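Local coordinates for protein indole-3-pyruvate decarboxylase (Azospirillum brasilense, PDB 2NXW) that catalyses the thiamine diphosphate- and metal-dependent decarboxylation of indole-3-pyruvate to indole-3-acetaldehyde and carbon dioxide, a step in auxin biosynthesis, at residues P360-P364 and M408-D412; P252-F257 and T268-Y274; Y92-F97 and D139-F145. All blocks are in the same frame, centred on the assembly; numbering follows the deposited sequence.

Contact 1: residues P360-P364 and M408-D412; sequences PHAYP and MDMID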
loop_
_atom_site.group_PDB
_atom_site.type_symbol
_atom_site.label_atom_id
_atom_site.label_comp_id
_atom_site.label_asym_id
_atom_site.label_seq_id
_atom_site.Cartn_x
_atom_site.Cartn_y
_atom_site.Cartn_z
ATOM N N PRO A 360 -1.449 9.927 47.382
ATOM C CA PRO A 360 -1.009 8.596 46.962
ATOM C C PRO A 360 0.453 8.639 46.516
ATOM O O PRO A 360 1.293 7.891 47.028
ATOM C CB PRO A 360 -1.955 8.275 45.811
ATOM C CG PRO A 360 -2.164 9.619 45.182
ATOM C CD PRO A 360 -2.377 10.508 46.393
ATOM N N HIS A 361 0.748 9.526 45.568
ATOM C CA HIS A 361 2.106 9.665 45.058
ATOM C C HIS A 361 2.920 10.620 45.919
ATOM O O HIS A 361 2.594 11.803 46.034
ATOM C CB HIS A 361 2.091 10.159 43.609
ATOM C CG HIS A 361 3.450 10.227 42.985
ATOM N ND1 HIS A 361 4.353 11.229 43.270
ATOM C CD2 HIS A 361 4.079 9.388 42.127
ATOM C CE1 HIS A 361 5.479 11.004 42.616
ATOM N NE2 HIS A 361 5.340 9.892 41.916
ATOM N N ALA A 362 3.975 10.093 46.525
ATOM C CA ALA A 362 4.845 10.890 47.377
ATOM C C ALA A 362 5.867 11.635 46.524
ATOM O O ALA A 362 6.729 11.024 45.890
ATOM C CB ALA A 362 5.553 9.993 48.379
ATOM N N TYR A 363 5.754 12.957 46.509
ATOM C CA TYR A 363 6.663 13.798 45.743
ATOM C C TYR A 363 7.960 14.015 46.501
ATOM O O TYR A 363 7.956 14.262 47.707
ATOM C CB TYR A 363 6.014 15.151 45.458
ATOM C CG TYR A 363 4.911 15.078 44.436
ATOM C CD1 TYR A 363 5.207 15.032 43.073
ATOM C CD2 TYR A 363 3.574 15.026 44.825
ATOM C CE1 TYR A 363 4.199 14.937 42.121
ATOM C CE2 TYR A 363 2.559 14.928 43.880
ATOM C CZ TYR A 363 2.881 14.884 42.530
ATOM O OH TYR A 363 1.890 14.781 41.585
ATOM N N PRO A 364 9.095 13.928 45.800
ATOM C CA PRO A 364 10.400 14.126 46.434
ATOM C C PRO A 364 10.601 15.565 46.896
ATOM O O PRO A 364 10.337 16.517 46.155
ATOM C CB PRO A 364 11.380 13.728 45.335
ATOM C CG PRO A 364 10.637 14.099 44.080
ATOM C CD PRO A 364 9.240 13.621 44.367
ATOM N N MET A 408 7.467 13.810 35.933
ATOM C CA MET A 408 6.443 12.951 36.524
ATOM C C MET A 408 6.481 13.065 38.048
ATOM O O MET A 408 5.480 12.795 38.718
ATOM C CB MET A 408 6.659 11.486 36.122
ATOM C CG MET A 408 6.445 11.182 34.641
ATOM S SD MET A 408 4.740 11.496 34.113
ATOM C CE MET A 408 3.873 10.198 34.960
ATOM N N ASP A 409 7.632 13.463 38.593
ATOM C CA ASP A 409 7.780 13.608 40.037
ATOM C C ASP A 409 7.774 15.054 40.518
ATOM O O ASP A 409 8.222 15.358 41.627
ATOM C CB ASP A 409 9.050 12.890 40.518
ATOM C CG ASP A 409 8.893 11.384 40.516
ATOM O OD1 ASP A 409 7.755 10.911 40.711
ATOM O OD2 ASP A 409 9.904 10.676 40.330
ATOM N N MET A 410 7.257 15.949 39.678
ATOM C CA MET A 410 7.159 17.360 40.041
ATOM C C MET A 410 5.711 17.745 40.300
ATOM O O MET A 410 4.811 17.309 39.588
ATOM C CB MET A 410 7.696 18.240 38.913
ATOM C CG MET A 410 9.199 18.281 38.842
ATOM S SD MET A 410 9.717 19.312 37.453
ATOM C CE MET A 410 11.484 19.107 37.553
ATOM N N ILE A 411 5.490 18.556 41.331
ATOM C CA ILE A 411 4.144 19.029 41.640
ATOM C C ILE A 411 3.823 20.099 40.591
ATOM O O ILE A 411 4.572 21.056 40.436
ATOM C CB ILE A 411 4.099 19.655 43.042
ATOM C CG1 ILE A 411 4.505 18.603 44.080
ATOM C CG2 ILE A 411 2.699 20.189 43.326
ATOM C CD1 ILE A 411 4.754 19.169 45.467
ATOM N N ASP A 412 2.714 19.933 39.880
ATOM C CA ASP A 412 2.360 20.889 38.835
ATOM C C ASP A 412 0.898 21.301 38.844
ATOM O O ASP A 412 0.104 20.813 39.645
ATOM C CB ASP A 412 2.684 20.289 37.462
ATOM C CG ASP A 412 1.881 19.034 37.174
ATOM O OD1 ASP A 412 0.631 19.059 37.298
ATOM O OD2 ASP A 412 2.499 18.014 36.819
HETATM O O HOH W 1 1.525 17.090 40.040
#
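Y363 sets one ring face on I411 CG1 and its rim close to the D409 carbonyl where two loops of this thiamine diphosphate enzyme meet, one running from helix 337-346 to helix 376-388, the other following helix 402-407 in the C-terminal cofactor-binding domain. The Y363 side chain leaves its backbone with CG beside the N and anti to the carbonyl carbon (chi1 -72°). Its CB already brushes I411 CG1, which then sits over the ring face as a CH-pi donor, 3.7 Å from the centroid and 17° off the normal. Along one side of the ring, CD1 meets D409 O edge-on at 3.4 Å, and the next atom, CE1, comes within 3.5 Å of M410 O. H361 ND1 lies over the opposite face, above its centre, so the tyrosine is sandwiched between an imidazole and an aliphatic branch. The same imidazole brings NE2 to 2.9 Å from D409 OD1, which lies close to the histidine plane. P364 rests its CD against D409 O and CB. Outside the two loops, N384 of helix 376-388 ties them together: ND2 bonds to P364 O and D409 O, and OD1 takes the I411 N-H. At the end of the tyrosine, Y363 OH bonds at 2.8 Å to a water, whose oxygen accepts from D412 N at 3.1 Å.

Contact 2: residues P252-F257 and T268-Y274; sequences PVVTTF and TPPLGTY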
loop_
_atom_site.group_PDB
_atom_site.type_symbol
_atom_site.label_atom_id
_atom_site.label_comp_id
_atom_site.label_asym_id
_atom_site.label_seq_id
_atom_site.Cartn_x
_atom_site.Cartn_y
_atom_site.Cartn_z
ATOM N N PRO A 252 -12.427 1.025 41.526
ATOM C CA PRO A 252 -11.154 1.752 41.621
ATOM C C PRO A 252 -10.931 2.644 40.406
ATOM O O PRO A 252 -11.237 2.257 39.275
ATOM C CB PRO A 252 -10.126 0.630 41.705
ATOM C CG PRO A 252 -10.864 -0.423 42.476
ATOM C CD PRO A 252 -12.232 -0.407 41.821
ATOM N N VAL A 253 -10.395 3.835 40.657
ATOM C CA VAL A 253 -10.142 4.818 39.611
ATOM C C VAL A 253 -8.651 5.032 39.391
ATOM O O VAL A 253 -7.884 5.133 40.350
ATOM C CB VAL A 253 -10.768 6.168 39.997
ATOM C CG1 VAL A 253 -10.530 7.196 38.902
ATOM C CG2 VAL A 253 -12.262 5.991 40.243
ATOM N N VAL A 254 -8.257 5.117 38.125
ATOM C CA VAL A 254 -6.864 5.350 37.739
ATOM C C VAL A 254 -6.874 6.270 36.514
ATOM O O VAL A 254 -7.852 6.311 35.774
ATOM C CB VAL A 254 -6.166 4.012 37.357
ATOM C CG1 VAL A 254 -4.749 4.259 36.854
ATOM C CG2 VAL A 254 -6.143 3.084 38.558
ATOM N N THR A 255 -5.815 7.042 36.301
ATOM C CA THR A 255 -5.778 7.882 35.106
ATOM C C THR A 255 -4.653 7.429 34.202
ATOM O O THR A 255 -3.727 6.757 34.654
ATOM C CB THR A 255 -5.517 9.384 35.420
ATOM O OG1 THR A 255 -4.317 9.509 36.193
ATOM C CG2 THR A 255 -6.674 9.990 36.180
ATOM N N THR A 256 -4.761 7.748 32.919
ATOM C CA THR A 256 -3.681 7.459 31.983
ATOM C C THR A 256 -2.797 8.704 32.049
ATOM O O THR A 256 -3.150 9.685 32.707
ATOM C CB THR A 256 -4.174 7.329 30.541
ATOM O OG1 THR A 256 -4.893 8.515 30.179
ATOM C CG2 THR A 256 -5.045 6.091 30.388
ATOM N N PHE A 257 -1.658 8.684 31.365
ATOM C CA PHE A 257 -0.775 9.847 31.380
ATOM C C PHE A 257 -1.492 11.116 30.916
ATOM O O PHE A 257 -1.351 12.178 31.527
ATOM C CB PHE A 257 0.442 9.612 30.480
ATOM C CG PHE A 257 1.329 10.809 30.360
ATOM C CD1 PHE A 257 2.149 11.193 31.417
ATOM C CD2 PHE A 257 1.301 11.595 29.214
ATOM C CE1 PHE A 257 2.926 12.347 31.330
ATOM C CE2 PHE A 257 2.071 12.753 29.121
ATOM C CZ PHE A 257 2.884 13.125 30.183
ATOM N N THR A 268 -14.025 10.401 44.690
ATOM C CA THR A 268 -13.294 9.160 44.422
ATOM C C THR A 268 -12.207 9.504 43.406
ATOM O O THR A 268 -12.348 9.265 42.203
ATOM C CB THR A 268 -14.223 8.031 43.880
ATOM O OG1 THR A 268 -14.792 8.417 42.620
ATOM C CG2 THR A 268 -15.347 7.754 44.873
ATOM N N PRO A 269 -11.099 10.094 43.883
ATOM C CA PRO A 269 -9.970 10.493 43.042
ATOM C C PRO A 269 -9.135 9.315 42.565
ATOM O O PRO A 269 -9.225 8.216 43.104
ATOM C CB PRO A 269 -9.191 11.437 43.956
ATOM C CG PRO A 269 -9.362 10.786 45.292
ATOM C CD PRO A 269 -10.829 10.401 45.303
ATOM N N PRO A 270 -8.316 9.527 41.529
ATOM C CA PRO A 270 -7.475 8.447 41.009
ATOM C C PRO A 270 -6.487 7.949 42.062
ATOM O O PRO A 270 -5.958 8.736 42.845
ATOM C CB PRO A 270 -6.762 9.107 39.833
ATOM C CG PRO A 270 -7.749 10.121 39.361
ATOM C CD PRO A 270 -8.226 10.720 40.668
ATOM N N LEU A 271 -6.256 6.638 42.080
ATOM C CA LEU A 271 -5.308 6.028 43.005
ATOM C C LEU A 271 -3.905 6.393 42.547
ATOM O O LEU A 271 -2.951 6.361 43.328
ATOM C CB LEU A 271 -5.460 4.506 42.992
ATOM C CG LEU A 271 -6.788 3.948 43.499
ATOM C CD1 LEU A 271 -6.947 2.505 43.051
ATOM C CD2 LEU A 271 -6.839 4.058 45.017
ATOM N N GLY A 272 -3.796 6.732 41.267
ATOM C CA GLY A 272 -2.525 7.104 40.679
ATOM C C GLY A 272 -2.641 7.149 39.170
ATOM O O GLY A 272 -3.739 7.013 38.614
ATOM N N THR A 273 -1.507 7.344 38.510
ATOM C CA THR A 273 -1.446 7.406 37.058
ATOM C C THR A 273 -0.704 6.198 36.503
ATOM O O THR A 273 0.433 5.920 36.882
ATOM C CB THR A 273 -0.722 8.684 36.601
ATOM O OG1 THR A 273 -1.453 9.825 37.062
ATOM C CG2 THR A 273 -0.607 8.735 35.084
ATOM N N TYR A 274 -1.358 5.473 35.606
ATOM C CA TYR A 274 -0.737 4.319 34.978
ATOM C C TYR A 274 0.132 4.800 33.808
ATOM O O TYR A 274 -0.339 5.540 32.947
ATOM C CB TYR A 274 -1.807 3.366 34.445
ATOM C CG TYR A 274 -1.248 2.227 33.625
ATOM C CD1 TYR A 274 -0.862 1.031 34.221
ATOM C CD2 TYR A 274 -1.088 2.357 32.246
ATOM C CE1 TYR A 274 -0.331 -0.013 33.461
ATOM C CE2 TYR A 274 -0.560 1.328 31.484
ATOM C CZ TYR A 274 -0.185 0.145 32.098
ATOM O OH TYR A 274 0.319 -0.878 31.330
HETATM O O HOH W 2 -1.027 6.084 30.413
#
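T255 and T273 form a single parallel bridge, with segments 252-257 and 268-274 running 47° apart. T255 takes both bonds of the bridge: its N gives a nearly straight bond to G272 O (3.1 Å, 169°), in the carbonyl plane, and its O accepts from Y274 N at 2.9 Å, nearly in line with the C=O bond. Two residues back, V253 O accepts from L271 N at 2.8 Å, tilted from the carbonyl plane. A water extends the pairing, accepting from F257 N and donating to Y274 O. Strand 253-255 hydrogen-bonds on its other side to strand 225-229, so segment 268-274 lines the edge of the central domain's mixed sheet. V253 turns toward segment 268-274, its CG2 3.8 Å from T268 O, a buried carbonyl without a polar partner, and also touches A246 of helix 239-249. V254 instead packs on helix 281-288, and its CG1 also reaches Y274 CB; the Y274 hydroxyl is held by E288. With OG1 set between its backbone N and carbonyl carbon (chi1 55°), T255 brings that hydroxyl to 3.0 Å from T273 OG1, while CG2 presses unusually tightly on P270 CG (3.4 Å). Without the OG1 and CG2 branches, as with an alanine here, T273 OG1 would probably lose its neighbouring hydroxyl and a gap would open beside P270. T273 CG2, anti to its own backbone N, lies 3.6 Å from T256 O.

Contact 3: residues Y92-F97 and D139-F145; sequences YGAGAF and DTQFQVF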
loop_
_atom_site.group_PDB
_atom_site.type_symbol
_atom_site.label_atom_id
_atom_site.label_comp_id
_atom_site.label_asym_id
_atom_site.label_seq_id
_atom_site.Cartn_x
_atom_site.Cartn_y
_atom_site.Cartn_z
ATOM N N TYR A 92 2.455 27.848 1.556
ATOM C CA TYR A 92 2.507 26.683 0.683
ATOM C C TYR A 92 3.915 26.171 0.461
ATOM O O TYR A 92 4.868 26.947 0.360
ATOM C CB TYR A 92 1.889 27.038 -0.675
ATOM C CG TYR A 92 1.417 25.839 -1.464
ATOM C CD1 TYR A 92 0.314 25.111 -1.033
ATOM C CD2 TYR A 92 2.068 25.434 -2.631
ATOM C CE1 TYR A 92 -0.148 24.007 -1.735
ATOM C CE2 TYR A 92 1.610 24.311 -3.353
ATOM C CZ TYR A 92 0.498 23.611 -2.887
ATOM O OH TYR A 92 0.004 22.515 -3.565
ATOM N N GLY A 93 4.032 24.851 0.375
ATOM C CA GLY A 93 5.325 24.259 0.119
ATOM C C GLY A 93 6.147 23.989 1.362
ATOM O O GLY A 93 5.666 23.395 2.329
ATOM N N ALA A 94 7.402 24.429 1.322
ATOM C CA ALA A 94 8.332 24.212 2.427
ATOM C C ALA A 94 7.760 24.543 3.797
ATOM O O ALA A 94 7.926 23.770 4.750
ATOM C CB ALA A 94 9.624 25.001 2.186
ATOM N N GLY A 95 7.086 25.687 3.902
ATOM C CA GLY A 95 6.506 26.081 5.177
ATOM C C GLY A 95 5.586 25.015 5.749
ATOM O O GLY A 95 5.729 24.591 6.900
ATOM N N ALA A 96 4.640 24.557 4.938
ATOM C CA ALA A 96 3.704 23.533 5.373
ATOM C C ALA A 96 4.376 22.177 5.630
ATOM O O ALA A 96 4.096 21.519 6.635
ATOM C CB ALA A 96 2.576 23.386 4.332
ATOM N N PHE A 97 5.255 21.756 4.724
ATOM C CA PHE A 97 5.913 20.468 4.900
ATOM C C PHE A 97 6.758 20.447 6.167
ATOM O O PHE A 97 6.946 19.396 6.774
ATOM C CB PHE A 97 6.795 20.132 3.697
ATOM C CG PHE A 97 6.021 19.739 2.474
ATOM C CD1 PHE A 97 5.072 18.727 2.534
ATOM C CD2 PHE A 97 6.241 20.391 1.262
ATOM C CE1 PHE A 97 4.336 18.358 1.391
ATOM C CE2 PHE A 97 5.521 20.040 0.120
ATOM C CZ PHE A 97 4.566 19.022 0.183
ATOM N N ASP A 139 -2.747 17.195 -5.280
ATOM C CA ASP A 139 -1.417 17.765 -5.084
ATOM C C ASP A 139 -0.690 17.096 -3.922
ATOM O O ASP A 139 -1.307 16.635 -2.961
ATOM C CB ASP A 139 -1.509 19.274 -4.818
ATOM C CG ASP A 139 -2.364 19.603 -3.600
ATOM O OD1 ASP A 139 -3.553 19.214 -3.605
ATOM O OD2 ASP A 139 -1.855 20.249 -2.645
ATOM N N THR A 140 0.630 17.055 -4.024
ATOM C CA THR A 140 1.477 16.447 -3.004
ATOM C C THR A 140 1.196 16.941 -1.586
ATOM O O THR A 140 1.074 16.142 -0.658
ATOM C CB THR A 140 2.963 16.704 -3.334
ATOM O OG1 THR A 140 3.252 16.174 -4.636
ATOM C CG2 THR A 140 3.877 16.045 -2.306
ATOM N N GLN A 141 1.092 18.253 -1.411
ATOM C CA GLN A 141 0.855 18.777 -0.076
ATOM C C GLN A 141 -0.462 18.302 0.514
ATOM O O GLN A 141 -0.517 17.869 1.659
ATOM C CB GLN A 141 0.907 20.309 -0.084
ATOM C CG GLN A 141 0.734 20.926 1.295
ATOM C CD GLN A 141 1.094 22.397 1.331
ATOM O OE1 GLN A 141 2.161 22.800 0.863
ATOM N NE2 GLN A 141 0.207 23.210 1.896
ATOM N N PHE A 142 -1.532 18.398 -0.264
ATOM C CA PHE A 142 -2.832 17.962 0.221
ATOM C C PHE A 142 -2.778 16.471 0.563
ATOM O O PHE A 142 -3.291 16.048 1.599
ATOM C CB PHE A 142 -3.898 18.221 -0.853
ATOM C CG PHE A 142 -5.306 18.246 -0.329
ATOM C CD1 PHE A 142 -5.919 19.454 -0.005
ATOM C CD2 PHE A 142 -6.018 17.066 -0.162
ATOM C CE1 PHE A 142 -7.234 19.483 0.482
ATOM C CE2 PHE A 142 -7.332 17.084 0.324
ATOM C CZ PHE A 142 -7.932 18.296 0.644
ATOM N N GLN A 143 -2.134 15.681 -0.299
ATOM C CA GLN A 143 -2.042 14.241 -0.077
ATOM C C GLN A 143 -1.275 13.877 1.191
ATOM O O GLN A 143 -1.589 12.892 1.852
ATOM C CB GLN A 143 -1.402 13.558 -1.283
ATOM C CG GLN A 143 -2.230 13.685 -2.551
ATOM C CD GLN A 143 -3.642 13.160 -2.374
ATOM O OE1 GLN A 143 -3.844 11.996 -2.033
ATOM N NE2 GLN A 143 -4.630 14.020 -2.603
ATOM N N VAL A 144 -0.253 14.656 1.513
ATOM C CA VAL A 144 0.511 14.398 2.720
ATOM C C VAL A 144 -0.324 14.783 3.938
ATOM O O VAL A 144 -0.418 14.019 4.898
ATOM C CB VAL A 144 1.851 15.187 2.704
ATOM C CG1 VAL A 144 2.462 15.236 4.096
ATOM C CG2 VAL A 144 2.825 14.521 1.740
ATOM N N PHE A 145 -0.959 15.954 3.908
ATOM C CA PHE A 145 -1.738 16.349 5.069
ATOM C C PHE A 145 -2.969 15.495 5.330
ATOM O O PHE A 145 -3.397 15.363 6.471
ATOM C CB PHE A 145 -2.091 17.841 5.013
ATOM C CG PHE A 145 -1.007 18.721 5.585
ATOM C CD1 PHE A 145 0.046 19.176 4.789
ATOM C CD2 PHE A 145 -0.987 19.003 6.946
ATOM C CE1 PHE A 145 1.110 19.897 5.347
ATOM C CE2 PHE A 145 0.074 19.722 7.518
ATOM C CZ PHE A 145 1.123 20.168 6.713
HETATM O O HOH W 3 1.763 20.332 -3.453
#
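Q141 reaches out from helix 140-145 and slots its amide between the Y92 ring and A96. CG is anti to the backbone N (chi1 -177°) and the chain stays extended beyond it, which carries the amide across to the start of helix 94-97. There OE1 accepts from G93 N at 2.8 Å, in the carbonyl plane and with an N-H...O angle of 161°. The same oxygen lies over one face of the Y92 ring, offset toward the rim, with the amide and ring planes 35° apart. NE2, bonded to Y180 OH and S117 OG, touches A96 CB at 3.4 Å; both ends of the amide are therefore held, which should fix its flip. G93, at the N-cap, has backbone angles at which a CB would run into the carbonyl oxygen of Y92.

In Y92, too, CG stands anti to the backbone N, which brings the ring up to the start of helix 140-145. Its OH comes to 3.1 Å from D139 OD2, which lies at the ring edge, near its plane; a water bonded to OH accepts from Q141 N. D139 OD2 accepts from F142 N at 3.0 Å, met from above the carboxylate plane, an Asx motif at the start of helix 140-145. F97 CZ lies 3.7 Å from Q141 CA, the ring approaching obliquely, and its CE1 reaches V144 CG2. F145, stacked on Y180, turns its edge to A96 O, with CZ at 3.3 Å. Helix 94-97 includes G95 of the thiamine diphosphate pocket, and the cofactor touches A94 and G95, while F97 packs on Y421 of the second subunit: in this family the N-terminal domain of one subunit and the C-terminal domain of its partner enclose thiamine diphosphate at the dimer interface.

Overall arrangement
From the N terminus, contact 3 comes first, closing a loop that includes helix 100-108 and strand 113-119 within the N-terminal cofactor-binding domain. Contact 2 then closes a short loop of ten residues at the edge of the central domain's sheet. Contact 1 follows, spanning helix 376-388, strand 395-398 and helix 402-407. The three are in series, neither nested nor crossed. Contacts 1 and 2 lie with centres about 14 Å apart and touch: M408 on F257 joins the C-terminal domain to the central one, and P360 on L271 ties the connecting loop to the central domain's edge. Contact 3 sits on the opposite side of the chain's centre, its own centre about 40 Å from that of contact 2.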